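Local coordinates for protein ComZ (PDB 6QVI) that probably serves as a DNA receptor at the pilus tip in natural competence, carrying a beta-solenoid domain on a pseudopilin-like domain, at residues A181-Y186 and S224-E229; G228-K233 and C254-G259; G334-D339 and V374-I379; L304-I309 and Q329-G334; Q35-E40 and L61-T66. All coordinates share one frame; numbering follows the deposited sequence.

Contact 1 (A181-Y186 and S224-E229)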
# COMPACT_ATOMS: atom_id res chain seq x y z
N ALA A 181 20.12 -6.25 1.50
CA ALA A 181 19.50 -7.38 0.82
C ALA A 181 18.02 -7.10 0.77
O ALA A 181 17.42 -6.71 1.78
CB ALA A 181 19.76 -8.72 1.54
N LEU A 182 17.43 -7.38 -0.39
CA LEU A 182 16.02 -7.12 -0.65
C LEU A 182 15.46 -8.38 -1.27
O LEU A 182 15.87 -8.79 -2.35
CB LEU A 182 15.86 -5.91 -1.58
CG LEU A 182 14.52 -5.19 -1.77
CD1 LEU A 182 14.74 -3.95 -2.60
CD2 LEU A 182 13.53 -6.10 -2.48
N TYR A 183 14.53 -9.01 -0.55
CA TYR A 183 13.99 -10.30 -0.96
C TYR A 183 12.50 -10.19 -1.25
O TYR A 183 11.82 -9.26 -0.81
CB TYR A 183 14.25 -11.34 0.13
CG TYR A 183 15.72 -11.53 0.46
CD1 TYR A 183 16.69 -11.22 -0.49
CD2 TYR A 183 16.13 -11.99 1.72
CE1 TYR A 183 18.04 -11.40 -0.21
CE2 TYR A 183 17.49 -12.16 2.01
CZ TYR A 183 18.43 -11.85 1.04
OH TYR A 183 19.77 -12.01 1.28
N ASN A 184 11.99 -11.20 -1.96
CA ASN A 184 10.59 -11.21 -2.37
C ASN A 184 9.86 -12.40 -1.77
O ASN A 184 8.85 -12.86 -2.31
CB ASN A 184 10.42 -11.14 -3.88
CG ASN A 184 8.97 -10.99 -4.25
OD1 ASN A 184 8.41 -9.90 -4.18
ND2 ASN A 184 8.35 -12.10 -4.66
N ARG A 185 10.36 -12.90 -0.66
CA ARG A 185 9.59 -13.84 0.13
C ARG A 185 10.09 -13.78 1.57
O ARG A 185 11.15 -13.21 1.86
CB ARG A 185 9.70 -15.24 -0.47
CG ARG A 185 11.13 -15.60 -0.84
CD ARG A 185 11.47 -17.04 -0.55
NE ARG A 185 11.90 -17.17 0.84
CZ ARG A 185 11.64 -18.23 1.59
NH1 ARG A 185 10.94 -19.25 1.08
NH2 ARG A 185 12.06 -18.28 2.85
N TYR A 186 9.30 -14.37 2.46
CA TYR A 186 9.61 -14.45 3.87
C TYR A 186 8.94 -15.72 4.37
O TYR A 186 8.01 -16.24 3.75
CB TYR A 186 9.16 -13.22 4.68
CG TYR A 186 7.66 -13.06 4.83
CD1 TYR A 186 6.98 -12.03 4.20
CD2 TYR A 186 6.92 -13.94 5.62
CE1 TYR A 186 5.60 -11.89 4.33
CE2 TYR A 186 5.55 -13.82 5.74
CZ TYR A 186 4.89 -12.80 5.11
OH TYR A 186 3.53 -12.69 5.26
N SER A 224 28.06 -8.24 -3.19
CA SER A 224 27.33 -8.97 -2.14
C SER A 224 25.97 -8.34 -1.82
O SER A 224 25.18 -8.93 -1.06
CB SER A 224 28.14 -9.13 -0.84
OG SER A 224 28.21 -7.92 -0.12
N THR A 225 25.63 -7.22 -2.43
CA THR A 225 24.28 -6.68 -2.35
C THR A 225 23.35 -7.64 -3.08
O THR A 225 23.76 -8.37 -3.98
CB THR A 225 24.25 -5.29 -2.98
OG1 THR A 225 24.95 -4.38 -2.13
CG2 THR A 225 22.83 -4.77 -3.18
N GLN A 226 22.09 -7.69 -2.66
CA GLN A 226 21.22 -8.71 -3.23
C GLN A 226 19.83 -8.11 -3.38
O GLN A 226 19.07 -7.95 -2.41
CB GLN A 226 21.27 -9.95 -2.34
CG GLN A 226 20.72 -11.22 -2.91
CD GLN A 226 20.95 -12.38 -1.96
OE1 GLN A 226 21.61 -12.22 -0.92
NE2 GLN A 226 20.52 -13.57 -2.36
N ILE A 227 19.50 -7.74 -4.61
CA ILE A 227 18.17 -7.28 -4.96
C ILE A 227 17.53 -8.49 -5.62
O ILE A 227 17.75 -8.78 -6.79
CB ILE A 227 18.21 -6.05 -5.87
CG1 ILE A 227 18.79 -4.86 -5.09
CG2 ILE A 227 16.83 -5.72 -6.35
CD1 ILE A 227 19.22 -3.70 -5.97
N GLY A 228 16.79 -9.25 -4.83
CA GLY A 228 16.19 -10.48 -5.30
C GLY A 228 17.21 -11.60 -5.24
O GLY A 228 18.42 -11.39 -5.08
N GLU A 229 16.71 -12.81 -5.41
CA GLU A 229 17.51 -14.01 -5.44
C GLU A 229 17.36 -14.68 -6.80
O GLU A 229 16.32 -14.53 -7.45
CB GLU A 229 17.10 -14.99 -4.34
CG GLU A 229 17.62 -14.63 -2.96
CD GLU A 229 16.98 -15.45 -1.86
OE1 GLU A 229 15.74 -15.60 -1.87
OE2 GLU A 229 17.73 -15.97 -1.00

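Contact 2 (G228-K233 and C254-G259)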
# COMPACT_ATOMS: atom_id res chain seq x y z
N GLY A 228 16.79 -9.25 -4.83
CA GLY A 228 16.19 -10.48 -5.30
C GLY A 228 17.21 -11.60 -5.24
O GLY A 228 18.42 -11.39 -5.08
N GLU A 229 16.71 -12.81 -5.41
CA GLU A 229 17.51 -14.01 -5.44
C GLU A 229 17.36 -14.68 -6.80
O GLU A 229 16.32 -14.53 -7.45
CB GLU A 229 17.10 -14.99 -4.34
CG GLU A 229 17.62 -14.63 -2.96
CD GLU A 229 16.98 -15.45 -1.86
OE1 GLU A 229 15.74 -15.60 -1.87
OE2 GLU A 229 17.73 -15.97 -1.00
N PRO A 230 18.38 -15.43 -7.27
CA PRO A 230 18.24 -16.14 -8.54
C PRO A 230 16.93 -16.91 -8.64
O PRO A 230 16.26 -16.85 -9.68
CB PRO A 230 19.46 -17.06 -8.53
CG PRO A 230 20.48 -16.31 -7.75
CD PRO A 230 19.72 -15.62 -6.69
N ASN A 231 16.55 -17.59 -7.56
CA ASN A 231 15.31 -18.37 -7.47
C ASN A 231 14.09 -17.45 -7.49
O ASN A 231 13.37 -17.37 -8.49
CB ASN A 231 15.36 -19.23 -6.20
CG ASN A 231 14.07 -20.02 -5.93
OD1 ASN A 231 12.95 -19.55 -6.17
ND2 ASN A 231 14.23 -21.23 -5.39
N ASN A 232 13.84 -16.76 -6.39
CA ASN A 232 12.70 -15.87 -6.27
C ASN A 232 13.21 -14.43 -6.29
O ASN A 232 13.79 -13.97 -5.31
CB ASN A 232 11.92 -16.19 -5.00
CG ASN A 232 10.64 -15.42 -4.90
OD1 ASN A 232 10.32 -14.61 -5.76
ND2 ASN A 232 9.84 -15.74 -3.88
N LYS A 233 12.98 -13.71 -7.39
CA LYS A 233 13.59 -12.40 -7.51
C LYS A 233 12.58 -11.31 -7.83
O LYS A 233 11.45 -11.55 -8.26
CB LYS A 233 14.69 -12.37 -8.56
CG LYS A 233 14.21 -12.25 -9.99
CD LYS A 233 15.38 -12.63 -10.91
CE LYS A 233 15.10 -12.53 -12.39
NZ LYS A 233 13.92 -13.31 -12.87
N CYS A 254 23.27 -11.98 -11.64
CA CYS A 254 22.22 -12.57 -10.82
C CYS A 254 22.69 -13.92 -10.28
O CYS A 254 22.00 -14.94 -10.35
CB CYS A 254 20.92 -12.67 -11.59
SG CYS A 254 19.59 -13.51 -10.71
N ARG A 255 23.91 -13.94 -9.76
CA ARG A 255 24.42 -15.11 -9.07
C ARG A 255 24.00 -15.04 -7.60
O ARG A 255 23.53 -14.01 -7.10
CB ARG A 255 25.94 -15.22 -9.24
CG ARG A 255 26.78 -14.63 -8.11
CD ARG A 255 28.23 -14.55 -8.51
NE ARG A 255 28.37 -14.14 -9.90
CZ ARG A 255 29.52 -13.81 -10.47
NH1 ARG A 255 30.65 -13.86 -9.78
NH2 ARG A 255 29.54 -13.44 -11.74
N ASN A 256 24.14 -16.16 -6.90
CA ASN A 256 23.52 -16.31 -5.59
C ASN A 256 24.25 -15.50 -4.52
O ASN A 256 25.47 -15.64 -4.35
CB ASN A 256 23.46 -17.78 -5.21
CG ASN A 256 22.08 -18.19 -4.77
OD1 ASN A 256 21.48 -17.54 -3.91
ND2 ASN A 256 21.54 -19.24 -5.39
N ASN A 257 23.50 -14.65 -3.81
CA ASN A 257 24.08 -13.80 -2.79
C ASN A 257 24.92 -12.70 -3.49
O ASN A 257 25.96 -12.26 -3.01
CB ASN A 257 24.83 -14.66 -1.75
CG ASN A 257 25.85 -13.92 -0.88
OD1 ASN A 257 27.04 -13.97 -1.20
ND2 ASN A 257 25.40 -13.19 0.15
N LYS A 258 24.44 -12.26 -4.65
CA LYS A 258 25.06 -11.11 -5.32
C LYS A 258 24.13 -10.57 -6.40
O LYS A 258 23.21 -11.25 -6.86
CB LYS A 258 26.42 -11.46 -5.93
CG LYS A 258 27.34 -10.26 -6.04
CD LYS A 258 28.57 -10.58 -6.86
CE LYS A 258 29.84 -9.95 -6.27
NZ LYS A 258 30.11 -8.57 -6.80
N GLY A 259 24.36 -9.30 -6.76
CA GLY A 259 23.84 -8.76 -8.01
C GLY A 259 22.37 -8.40 -7.95
O GLY A 259 21.68 -8.56 -6.93

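Contact 3 (G334-D339 and V374-I379)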
# COMPACT_ATOMS: atom_id res chain seq x y z
N GLY A 334 4.65 16.07 28.99
CA GLY A 334 4.82 16.24 27.56
C GLY A 334 5.35 14.99 26.91
O GLY A 334 5.59 14.96 25.69
N THR A 335 5.50 13.93 27.71
CA THR A 335 5.98 12.64 27.26
C THR A 335 5.15 11.61 27.99
O THR A 335 5.16 11.55 29.22
CB THR A 335 7.47 12.42 27.55
OG1 THR A 335 8.27 13.24 26.69
CG2 THR A 335 7.84 10.96 27.34
N LEU A 336 4.44 10.80 27.21
CA LEU A 336 3.62 9.72 27.72
C LEU A 336 4.50 8.48 27.70
O LEU A 336 4.83 7.97 26.63
CB LEU A 336 2.42 9.51 26.80
CG LEU A 336 1.15 8.77 27.19
CD1 LEU A 336 0.29 8.81 25.97
CD2 LEU A 336 1.40 7.38 27.60
N THR A 337 4.84 7.96 28.86
CA THR A 337 5.60 6.75 28.90
C THR A 337 4.68 5.76 29.52
O THR A 337 4.05 6.04 30.48
CB THR A 337 6.93 6.88 29.63
OG1 THR A 337 7.00 5.94 30.71
CG2 THR A 337 7.11 8.25 30.15
N LEU A 338 4.60 4.59 28.97
CA LEU A 338 3.66 3.61 29.51
C LEU A 338 4.32 2.89 30.68
O LEU A 338 4.04 3.24 31.83
CB LEU A 338 3.23 2.64 28.42
CG LEU A 338 2.38 3.30 27.36
CD1 LEU A 338 1.73 2.25 26.54
CD2 LEU A 338 1.32 4.08 28.01
N ASP A 339 5.17 1.90 30.43
CA ASP A 339 5.98 1.24 31.50
C ASP A 339 5.10 0.55 32.55
O ASP A 339 4.16 -0.17 32.19
CB ASP A 339 6.94 2.27 32.08
CG ASP A 339 8.22 1.64 32.62
OD1 ASP A 339 8.28 0.39 32.68
OD2 ASP A 339 9.17 2.38 32.95
N VAL A 374 -6.69 7.57 18.28
CA VAL A 374 -6.25 8.54 19.26
C VAL A 374 -5.04 9.32 18.81
O VAL A 374 -4.10 8.75 18.37
CB VAL A 374 -5.94 7.85 20.59
CG1 VAL A 374 -5.79 6.37 20.43
CG2 VAL A 374 -4.69 8.39 21.23
N VAL A 375 -5.08 10.64 18.93
CA VAL A 375 -3.93 11.44 18.55
C VAL A 375 -3.55 12.43 19.62
O VAL A 375 -4.37 13.18 20.06
CB VAL A 375 -4.13 12.15 17.21
CG1 VAL A 375 -5.55 12.14 16.82
CG2 VAL A 375 -3.64 13.57 17.25
N LEU A 376 -2.27 12.42 19.98
CA LEU A 376 -1.69 13.29 20.97
C LEU A 376 -0.80 14.29 20.32
O LEU A 376 0.17 13.92 19.77
CB LEU A 376 -0.84 12.47 21.89
CG LEU A 376 -1.49 11.14 22.15
CD1 LEU A 376 -0.64 10.30 23.05
CD2 LEU A 376 -2.83 11.37 22.76
N GLU A 377 -1.12 15.55 20.39
CA GLU A 377 -0.28 16.54 19.76
C GLU A 377 0.60 17.23 20.76
O GLU A 377 0.13 17.66 21.77
CB GLU A 377 -1.12 17.57 19.06
CG GLU A 377 -2.17 16.99 18.14
CD GLU A 377 -2.96 18.03 17.39
OE1 GLU A 377 -2.40 18.92 16.75
OE2 GLU A 377 -4.19 17.95 17.43
N GLY A 378 1.88 17.34 20.47
CA GLY A 378 2.82 18.00 21.34
C GLY A 378 3.17 17.13 22.50
O GLY A 378 3.48 17.58 23.56
N ILE A 379 3.18 15.85 22.24
CA ILE A 379 3.40 14.84 23.27
C ILE A 379 4.26 13.77 22.62
O ILE A 379 4.07 13.45 21.45
CB ILE A 379 2.07 14.23 23.76
CG1 ILE A 379 1.34 15.19 24.71
CG2 ILE A 379 2.31 12.86 24.41
CD1 ILE A 379 -0.05 14.72 25.08

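Contact 4 (L304-I309 and Q329-G334)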
# COMPACT_ATOMS: atom_id res chain seq x y z
N LEU A 304 -10.05 10.15 20.59
CA LEU A 304 -9.40 10.77 21.70
C LEU A 304 -8.38 11.69 21.13
O LEU A 304 -7.55 11.26 20.38
CB LEU A 304 -8.71 9.71 22.52
CG LEU A 304 -8.31 10.06 23.94
CD1 LEU A 304 -6.89 10.53 23.97
CD2 LEU A 304 -9.18 11.17 24.42
N ARG A 305 -8.41 12.95 21.48
CA ARG A 305 -7.45 13.87 20.96
C ARG A 305 -7.07 14.87 22.00
O ARG A 305 -7.90 15.58 22.47
CB ARG A 305 -8.03 14.60 19.79
CG ARG A 305 -7.28 15.85 19.47
CD ARG A 305 -7.41 16.19 18.03
NE ARG A 305 -6.99 17.54 17.80
CZ ARG A 305 -7.83 18.52 17.62
NH1 ARG A 305 -9.10 18.27 17.63
NH2 ARG A 305 -7.40 19.73 17.41
N ILE A 306 -5.79 14.94 22.33
CA ILE A 306 -5.28 15.84 23.34
C ILE A 306 -4.19 16.72 22.82
O ILE A 306 -3.35 16.26 22.14
CB ILE A 306 -4.64 15.04 24.45
CG1 ILE A 306 -5.58 13.96 24.92
CG2 ILE A 306 -4.32 15.91 25.63
CD1 ILE A 306 -5.12 13.32 26.18
N GLN A 307 -4.21 17.99 23.14
CA GLN A 307 -3.18 18.88 22.67
C GLN A 307 -2.37 19.37 23.82
O GLN A 307 -2.81 19.35 24.93
CB GLN A 307 -3.76 20.11 22.03
CG GLN A 307 -4.93 19.89 21.13
CD GLN A 307 -4.97 20.89 20.04
OE1 GLN A 307 -4.82 20.55 18.89
NE2 GLN A 307 -5.14 22.14 20.39
N ARG A 308 -1.19 19.86 23.54
CA ARG A 308 -0.36 20.34 24.59
C ARG A 308 0.53 21.44 24.17
O ARG A 308 1.53 21.23 23.58
CB ARG A 308 0.52 19.26 25.10
CG ARG A 308 1.62 19.82 25.93
CD ARG A 308 2.19 18.75 26.79
NE ARG A 308 3.63 18.88 26.83
CZ ARG A 308 4.31 19.03 27.94
NH1 ARG A 308 3.69 19.11 29.10
NH2 ARG A 308 5.62 19.15 27.91
N ILE A 309 0.15 22.62 24.57
CA ILE A 309 0.84 23.87 24.32
C ILE A 309 1.52 24.20 25.65
O ILE A 309 0.83 24.52 26.63
CB ILE A 309 -0.13 24.96 23.87
CG1 ILE A 309 -0.73 24.64 22.51
CG2 ILE A 309 0.53 26.31 23.89
CD1 ILE A 309 -2.11 24.01 22.60
N GLN A 329 -3.05 12.86 33.96
CA GLN A 329 -1.83 12.87 34.76
C GLN A 329 -0.66 12.27 33.98
O GLN A 329 0.47 12.78 34.05
CB GLN A 329 -2.06 12.10 36.08
CG GLN A 329 -2.84 12.82 37.23
CD GLN A 329 -1.92 13.54 38.26
OE1 GLN A 329 -0.69 13.47 38.18
NE2 GLN A 329 -2.53 14.22 39.24
N ALA A 330 -0.90 11.22 33.21
CA ALA A 330 0.20 10.50 32.56
C ALA A 330 0.97 11.37 31.55
O ALA A 330 2.12 11.03 31.22
CB ALA A 330 -0.33 9.23 31.89
N MET A 331 0.36 12.40 31.02
CA MET A 331 1.04 13.15 30.00
C MET A 331 1.42 14.50 30.42
O MET A 331 1.76 15.31 29.60
CB MET A 331 0.12 13.30 28.82
CG MET A 331 -0.71 12.08 28.64
SD MET A 331 -1.77 12.28 27.25
CE MET A 331 -2.81 10.88 27.54
N GLN A 332 1.41 14.72 31.72
CA GLN A 332 1.75 15.99 32.33
C GLN A 332 2.99 16.63 31.80
O GLN A 332 3.03 17.79 31.55
CB GLN A 332 2.03 15.73 33.78
CG GLN A 332 0.88 15.89 34.73
CD GLN A 332 1.30 15.50 36.11
OE1 GLN A 332 2.47 15.25 36.36
NE2 GLN A 332 0.38 15.47 37.01
N SER A 333 4.04 15.84 31.74
CA SER A 333 5.35 16.21 31.28
C SER A 333 5.54 16.55 29.85
O SER A 333 6.46 17.26 29.51
CB SER A 333 6.26 15.03 31.52
OG SER A 333 5.61 13.81 31.26
N GLY A 334 4.65 16.07 28.99
CA GLY A 334 4.82 16.24 27.56
C GLY A 334 5.35 14.99 26.91
O GLY A 334 5.59 14.96 25.69

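Contact 5 (Q35-E40 and L61-T66)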
# COMPACT_ATOMS: atom_id res chain seq x y z
N GLN A 35 -13.05 -6.46 -15.09
CA GLN A 35 -11.63 -6.71 -14.96
C GLN A 35 -10.91 -5.48 -14.41
O GLN A 35 -9.87 -5.62 -13.76
CB GLN A 35 -11.06 -7.12 -16.32
CG GLN A 35 -11.36 -8.57 -16.67
CD GLN A 35 -10.34 -9.51 -16.06
OE1 GLN A 35 -9.14 -9.31 -16.22
NE2 GLN A 35 -10.81 -10.51 -15.34
N TYR A 36 -11.47 -4.28 -14.64
CA TYR A 36 -10.89 -3.06 -14.11
C TYR A 36 -11.17 -2.90 -12.61
O TYR A 36 -10.32 -2.41 -11.88
CB TYR A 36 -11.41 -1.84 -14.87
CG TYR A 36 -11.38 -0.57 -14.03
CD1 TYR A 36 -12.51 -0.11 -13.37
CD2 TYR A 36 -10.19 0.16 -13.89
CE1 TYR A 36 -12.47 1.03 -12.62
CE2 TYR A 36 -10.14 1.32 -13.13
CZ TYR A 36 -11.29 1.75 -12.49
OH TYR A 36 -11.27 2.91 -11.73
N VAL A 37 -12.34 -3.31 -12.15
CA VAL A 37 -12.65 -3.23 -10.72
C VAL A 37 -11.98 -4.36 -9.96
O VAL A 37 -11.75 -4.24 -8.76
CB VAL A 37 -14.17 -3.23 -10.44
CG1 VAL A 37 -14.91 -2.31 -11.41
CG2 VAL A 37 -14.73 -4.65 -10.45
N TRP A 38 -11.71 -5.49 -10.61
CA TRP A 38 -11.07 -6.54 -9.84
C TRP A 38 -9.63 -6.18 -9.50
O TRP A 38 -9.12 -6.63 -8.46
CB TRP A 38 -11.11 -7.89 -10.57
CG TRP A 38 -10.66 -8.99 -9.66
CD1 TRP A 38 -11.25 -9.38 -8.47
CD2 TRP A 38 -9.48 -9.79 -9.80
NE1 TRP A 38 -10.52 -10.39 -7.89
CE2 TRP A 38 -9.43 -10.66 -8.68
CE3 TRP A 38 -8.47 -9.87 -10.77
CZ2 TRP A 38 -8.41 -11.60 -8.50
CZ3 TRP A 38 -7.46 -10.79 -10.59
CH2 TRP A 38 -7.43 -11.65 -9.47
N ARG A 39 -9.01 -5.31 -10.29
CA ARG A 39 -7.66 -4.84 -10.01
C ARG A 39 -7.64 -3.60 -9.14
O ARG A 39 -6.59 -3.30 -8.56
CB ARG A 39 -6.95 -4.53 -11.32
CG ARG A 39 -6.37 -5.73 -11.98
CD ARG A 39 -5.97 -5.42 -13.38
NE ARG A 39 -5.29 -6.56 -13.98
CZ ARG A 39 -5.92 -7.60 -14.52
NH1 ARG A 39 -7.25 -7.67 -14.52
NH2 ARG A 39 -5.20 -8.59 -15.05
N GLU A 40 -8.79 -2.95 -8.91
CA GLU A 40 -8.78 -1.84 -7.97
C GLU A 40 -8.91 -2.34 -6.55
O GLU A 40 -8.58 -1.61 -5.61
CB GLU A 40 -9.85 -0.79 -8.34
CG GLU A 40 -9.30 0.07 -9.50
CD GLU A 40 -8.68 1.42 -9.08
OE1 GLU A 40 -9.14 2.05 -8.12
OE2 GLU A 40 -7.65 1.81 -9.67
N LEU A 61 -9.21 -13.83 -16.75
CA LEU A 61 -10.59 -14.16 -17.07
C LEU A 61 -11.16 -15.10 -16.03
O LEU A 61 -12.34 -15.01 -15.69
CB LEU A 61 -10.64 -14.83 -18.43
CG LEU A 61 -10.09 -13.92 -19.51
CD1 LEU A 61 -10.09 -14.62 -20.81
CD2 LEU A 61 -11.05 -12.75 -19.64
N ASP A 62 -10.34 -16.01 -15.53
CA ASP A 62 -10.78 -16.81 -14.40
C ASP A 62 -11.12 -15.94 -13.19
O ASP A 62 -12.11 -16.19 -12.50
CB ASP A 62 -9.74 -17.82 -14.00
CG ASP A 62 -10.21 -18.63 -12.83
OD1 ASP A 62 -10.19 -18.13 -11.69
OD2 ASP A 62 -10.57 -19.81 -13.08
N ARG A 63 -10.24 -14.98 -12.87
CA ARG A 63 -10.14 -14.34 -11.54
C ARG A 63 -9.58 -15.31 -10.49
O ARG A 63 -10.16 -15.51 -9.43
CB ARG A 63 -11.47 -13.73 -11.06
CG ARG A 63 -11.64 -12.22 -11.38
CD ARG A 63 -13.13 -11.81 -11.63
NE ARG A 63 -13.31 -10.36 -11.66
CZ ARG A 63 -14.07 -9.69 -10.79
NH1 ARG A 63 -14.71 -10.33 -9.83
NH2 ARG A 63 -14.16 -8.37 -10.86
N ASP A 64 -8.43 -15.91 -10.81
CA ASP A 64 -7.62 -16.69 -9.88
C ASP A 64 -6.13 -16.38 -10.01
O ASP A 64 -5.30 -17.09 -9.43
CB ASP A 64 -7.84 -18.20 -10.09
CG ASP A 64 -7.20 -18.70 -11.39
OD1 ASP A 64 -7.00 -19.93 -11.55
OD2 ASP A 64 -6.87 -17.85 -12.24
N GLY A 65 -5.74 -15.34 -10.72
CA GLY A 65 -4.33 -15.12 -10.93
C GLY A 65 -3.76 -15.76 -12.18
O GLY A 65 -2.60 -15.49 -12.51
N THR A 66 -4.52 -16.58 -12.89
CA THR A 66 -4.06 -17.07 -14.18
C THR A 66 -4.29 -15.97 -15.19
O THR A 66 -5.42 -15.50 -15.34
CB THR A 66 -4.82 -18.32 -14.59
OG1 THR A 66 -4.79 -19.28 -13.52
CG2 THR A 66 -4.21 -18.92 -15.86

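Contact 1 (A181-Y186 and S224-E229)
Y183 sets the edge of its ring against the side chain of Q226, with CG of the glutamine lying in the ring plane and the amide carbon CD 3.5 Å from Y183 CE1. Ring and amide planes stand 73° apart. The phenol gives its proton to the amide: Y183 OH lies 2.9 Å from Q226 OE1, approaching from above the carbonyl plane instead of along a lone pair. Q226 reaches this position because its CG is anti to the backbone N (chi1 -165°) and the chain beyond runs extended. Over one face of the same ring comes the carboxyl end of E229, whose CG is 4.3 Å from Y183 CE1.

Beneath the side chains, two parallel strands are joined by two backbone bonds, through the N-H and the carbonyl of L182. L182 N donates to Q226 O at 2.7 Å, and L182 O receives G228 N, also at 2.7 Å. A181 and Q226 point to the sheet face that carries the tyrosine-glutamine bond; L182 and I227 point to the other. Strand 153-157 pairs with the far edge of 181-183, giving the stacked parallel strands of a beta-solenoid. The example illustrates how such coils are tied: backbone bonds fix the register, while a phenol-to-amide bond satisfies a buried glutamine oxygen. R185 NE and E229 OE1, 5.0 Å apart, may add a modest electrostatic attraction.

Contact 2 (G228-K233 and C254-G259)
P230 packs against C254 and N256 where two surface loops of the beta-solenoid domain meet, the second of them folded as a type II beta turn from R255 to K258. Van der Waals contact joins the loops, and no hydrogen bond crosses between them. The pyrrolidine ring supplies most of the touching atoms. Its CG rests 3.3 Å from C254 O and 3.7 Å from N256 CA, so that it sits against the backbone at the start of the turn. CD, the neighbouring ring carbon, faces the amide of N256, with OD1 3.8 Å away.

Sulfur contacts form a second group. With SG anti to the backbone N (chi1 175°), C254 carries its sulfur to the proline, 3.7 Å from P230 CA. That sulfur is bonded to C261 in a disulfide, and P230 and K233 both touch C261 as well, so the loop 228-233 packs on the covalent link.

Polar bonds act within each loop. K258 N makes a weak bond to R255 O, closing the type II turn, while E229 N donates to N232 O at 3.1 Å and draws the proline loop together. K233 adds an aliphatic touch, its CD lying 4.3 Å from C254 SG.

Contact 3 (G334-D339 and V374-I379)
G334 and I379 bring their CA atoms within 4.7 Å of each other where the chain enters a parallel strand pair, and I379 CA directs its hydrogen at G334 O, 3.3 Å away, with an angle of 144° at the hydrogen. The setting is a corner of the beta-solenoid. Strand 374-377 ends, the chain turns at G378 with positive phi, and strand 380-383 then runs parallel to 335-337, with L336 sharing backbone hydrogen bonds with D380 and V382. The CA-H...O contact thus lies at the threshold of regular pairing.

Because the chain has turned this corner, L336 and L376 belong to different strand pairings yet meet inside the coil. Both point toward the opposing segment, and their side chains cross at about a right angle, with methyl meeting methyl: L336 CD1 and L376 CD1 are 3.4 Å apart. L336 extends inward through a CG that lies anti to its own amide nitrogen (chi1 -162°). F357 touches L336 too and widens the apolar interior.

I379 fills the angle between the glycine and the leucine. Its CB stands 4.1 Å from G334 O, while M331 approaches the same isoleucine from a preceding loop. Inward residues from two sides of the coil thus share one apolar interior, as in other beta-solenoids. The branch methyl I379 CG2 lies 4.1 Å from L336 CB.

Contact 4 (L304-I309 and Q329-G334)
M331 O accepts the N-H of G334 at 3.0 Å, closing a type I turn against which the strand 304-309 lays two side chains, I306 and R308. A second type I turn, from Q329 to Q332, overlaps it and is closed by Q332 N on Q329 O at 3.2 Å. Together the turns carry the chain from helix 325-329 to strand 335-337.

The apolar half of the contact is a meeting tip to tip: I306 CD1 touches M331 CE at 3.6 Å and M331 SD at 3.7 Å. M331 spans the gap because its chain is fully extended beyond CG. Around it gather L313 and C345, the latter a partner in the disulfide with C327, so the thioether lies in an apolar, buried setting.

The polar half is less certain. R308 leaves the strand with CG anti to the backbone N (chi1 165°), bends about its CG-CD bond, and brings its guanidinium to the carbonyls of the last turn, NH2 lying 2.6 Å from S333 O. Its exact placement beside G334 is doubtful, since the model is too tight there.

On the other side of the strand, R305 NH2 donates to Q307 OE1 at 3.1 Å, and R305 NE makes a salt bridge with E377. Alternate residues thus serve two different surroundings, while I306 pairs through its backbone with V375: the pattern of a beta-solenoid, whose parallel strands stack coil on coil and whose loops close the corners.

Contact 5 (Q35-E40 and L61-T66)
R63 lies across W38, its CG over the face of the indole. CG is 3.7 Å from the centroid of the five-membered ring and 14° off the ring normal, a CH-pi contact. The two side chains slide past each other in opposite directions, so the guanidinium reaches back over the root of the tryptophan, R63 CZ standing 3.5 Å from W38 CB; its plane is turned 38° from the indole. V37 CG2 meets the rim of the guanidinium in its plane, 3.8 Å from R63 NH2. Beyond this shell, R63 NH2 is hydrogen-bonded to Q34 O, which anchors the arginine to the backbone of the helix.

That helix, 12-40, is the long N-terminal helix of the pseudopilin-like domain, and the loop 61-66 packs beside its C-terminal part. W38 presents its ring to the loop with CG anti to the backbone N (chi1 -170°).

Further out, D60 organises the loop: its carboxylate accepts from D64 N and G65 N, and its carbonyl from Q35 NE2. On the helix side R39 NH1 donates to Q35 OE1 at 3.0 Å, steadying that amide. D64 OD2 takes T66 N at 2.7 Å in an Asx turn and T66 OG1 at 2.8 Å, both from the same face of its plane.

How the contacts relate
Along the chain the order is contact 5, contact 1, contact 2, contact 4, contact 3. Contact 5 belongs to the pseudopilin-like domain; the other four sit in the beta-solenoid domain as two close pairs. Contacts 1 and 2, with centres about 7 Å apart, share G228 and E229, and I227 N probably bonds to G259 O. Contacts 3 and 4, about 6 Å apart, share G334 and draw on the neighbouring strands 304-309 and 374-377. The pairs are well separated: contacts 1 and 3 have centres about 37 Å apart. Contacts 4 and 5, about 48 Å apart, lie on opposite sides of the chain's centre, as suits an elongated two-domain pilin.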